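PDB 7COI: carbonic anhydrase from Neosartorya fumigata, which probably catalyses the reversible hydration of carbon dioxide to hydrogencarbonate and a proton, as a zinc-dependent beta-class carbonic anhydrase. Local coordinates for residues Gly231-Thr236 with Lys277-Ser282. Sequence-based numbering, arbitrary orientation.
Sequences GLKALT and KARLTS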
loop_
_atom_site.group_PDB
_atom_site.type_symbol
_atom_site.label_atom_id
_atom_site.label_comp_id
_atom_site.label_asym_id
_atom_site.label_seq_id
_atom_site.Cartn_x
_atom_site.Cartn_y
_atom_site.Cartn_z
ATOM N N GLY A 231 5.778 -1.536 -17.250
ATOM C CA GLY A 231 4.608 -2.205 -16.644
ATOM C C GLY A 231 4.528 -3.639 -17.107
ATOM O O GLY A 231 4.191 -4.492 -16.311
ATOM N N LEU A 232 4.860 -3.940 -18.369
ATOM C CA LEU A 232 4.817 -5.334 -18.878
ATOM C C LEU A 232 5.900 -6.155 -18.167
ATOM O O LEU A 232 5.662 -7.320 -17.871
ATOM C CB LEU A 232 5.042 -5.354 -20.395
ATOM C CG LEU A 232 3.915 -4.817 -21.265
ATOM C CD1 LEU A 232 4.381 -4.679 -22.705
ATOM C CD2 LEU A 232 2.668 -5.662 -21.199
ATOM N N LYS A 233 7.043 -5.545 -17.869
ATOM C CA LYS A 233 8.131 -6.207 -17.116
ATOM C C LYS A 233 7.617 -6.485 -15.702
ATOM O O LYS A 233 7.692 -7.627 -15.263
ATOM C CB LYS A 233 9.401 -5.370 -17.191
ATOM C CG LYS A 233 10.554 -5.892 -16.344
ATOM C CD LYS A 233 11.847 -5.155 -16.617
ATOM C CE LYS A 233 12.997 -5.684 -15.795
ATOM N NZ LYS A 233 14.227 -4.910 -16.043
ATOM N N ALA A 234 7.040 -5.487 -15.030
ATOM C CA ALA A 234 6.506 -5.643 -13.661
ATOM C C ALA A 234 5.429 -6.721 -13.653
ATOM O O ALA A 234 5.361 -7.505 -12.702
ATOM C CB ALA A 234 5.978 -4.324 -13.166
ATOM N N LEU A 235 4.578 -6.750 -14.683
ATOM C CA LEU A 235 3.457 -7.707 -14.795
ATOM C C LEU A 235 4.033 -9.122 -14.838
ATOM O O LEU A 235 3.474 -9.993 -14.168
ATOM C CB LEU A 235 2.677 -7.360 -16.073
ATOM C CG LEU A 235 1.594 -8.324 -16.484
ATOM C CD1 LEU A 235 0.454 -8.311 -15.463
ATOM C CD2 LEU A 235 1.074 -7.918 -17.865
ATOM N N THR A 236 5.126 -9.340 -15.582
ATOM C CA THR A 236 5.735 -10.681 -15.726
ATOM C C THR A 236 6.604 -11.058 -14.522
ATOM O O THR A 236 6.918 -12.246 -14.421
ATOM C CB THR A 236 6.497 -10.797 -17.053
ATOM O OG1 THR A 236 7.525 -9.818 -17.122
ATOM C CG2 THR A 236 5.590 -10.633 -18.250
ATOM N N LYS A 277 13.884 -16.148 -19.146
ATOM C CA LYS A 277 14.512 -17.309 -18.456
ATOM C C LYS A 277 14.981 -16.864 -17.060
ATOM O O LYS A 277 14.676 -17.577 -16.088
ATOM C CB LYS A 277 15.647 -17.899 -19.293
ATOM C CG LYS A 277 15.179 -18.441 -20.636
ATOM C CD LYS A 277 16.149 -19.380 -21.272
ATOM C CE LYS A 277 15.701 -19.816 -22.653
ATOM N NZ LYS A 277 16.440 -21.016 -23.104
ATOM N N ALA A 278 15.698 -15.745 -16.970
ATOM C CA ALA A 278 16.180 -15.186 -15.683
ATOM C C ALA A 278 14.972 -14.851 -14.785
ATOM O O ALA A 278 15.031 -15.070 -13.549
ATOM C CB ALA A 278 17.042 -13.970 -15.941
ATOM N N ARG A 279 13.901 -14.328 -15.396
ATOM C CA ARG A 279 12.688 -13.905 -14.636
ATOM C C ARG A 279 12.009 -15.142 -14.053
ATOM O O ARG A 279 11.651 -15.145 -12.888
ATOM C CB ARG A 279 11.744 -13.117 -15.541
ATOM C CG ARG A 279 10.622 -12.423 -14.783
ATOM C CD ARG A 279 10.056 -11.243 -15.536
ATOM N NE ARG A 279 11.124 -10.344 -15.909
ATOM C CZ ARG A 279 11.212 -9.673 -17.055
ATOM N NH1 ARG A 279 10.236 -9.682 -17.944
ATOM N NH2 ARG A 279 12.285 -8.953 -17.304
ATOM N N LEU A 280 11.870 -16.201 -14.853
ATOM C CA LEU A 280 11.298 -17.503 -14.407
ATOM C C LEU A 280 12.073 -17.994 -13.180
ATOM O O LEU A 280 11.454 -18.334 -12.142
ATOM C CB LEU A 280 11.455 -18.497 -15.568
ATOM C CG LEU A 280 10.282 -19.326 -16.081
ATOM C CD1 LEU A 280 8.895 -18.785 -15.706
ATOM C CD2 LEU A 280 10.432 -19.491 -17.594
ATOM N N THR A 281 13.407 -18.050 -13.295
ATOM C CA THR A 281 14.296 -18.548 -12.220
ATOM C C THR A 281 14.072 -17.701 -10.964
ATOM O O THR A 281 14.027 -18.277 -9.871
ATOM C CB THR A 281 15.762 -18.458 -12.649
ATOM O OG1 THR A 281 15.873 -19.246 -13.841
ATOM C CG2 THR A 281 16.708 -18.900 -11.554
ATOM N N SER A 282 13.947 -16.384 -11.144
ATOM C CA SER A 282 13.972 -15.386 -10.044
ATOM C C SER A 282 12.592 -15.250 -9.393
ATOM O O SER A 282 12.571 -14.868 -8.213
ATOM C CB SER A 282 14.445 -14.058 -10.532
ATOM O OG SER A 282 15.782 -14.130 -10.988
#
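Thr236 OG1 receives a hydrogen bond from Arg279 NH1 at 2.8 Å. The bond is bent, with an N-H...O angle of 137°, and the hydroxyl oxygen lies 29° out of the guanidinium plane, near the edge of the group. Thr236 OG1 also lies 2.9 Å from Lys233 O and 3.2 Å from Leu232 O, both carbonyls of its own helix. Its one proton can serve either of them. The hydroxyl thus links the last turn of one helix to the side chain of the other. With chi1 at 59°, OG1 lies between the backbone N and the carbonyl carbon, where it can reach back to these carbonyls and still meet the arginine. The two side chains meet at a slant, with Arg279 CD 3.3 Å from Thr236 OG1. The arginine leaves its helix extended and bends at chi3, which turns the guanidinium toward Lys233. There the aliphatic part of Lys233 crosses it at about a right angle. Lys233 CG lies over one face, off-centre toward the rim, 3.6 Å from Arg279 NH2. Lys233 NZ stays 4.7 Å from Arg279 NH2. The two like charges are probably eased by Glu271, which forms a salt bridge with Arg279 NH1, and by Glu205 of the second subunit, which forms one with Arg279 NE. The contact is small and rests on this arginine. It joins the C-terminal end of helix 216-236 to helix 273-283, beside helix 239-248, while Leu232 and Leu235 pack on strands 169-175 and 251-257 of the central sheet.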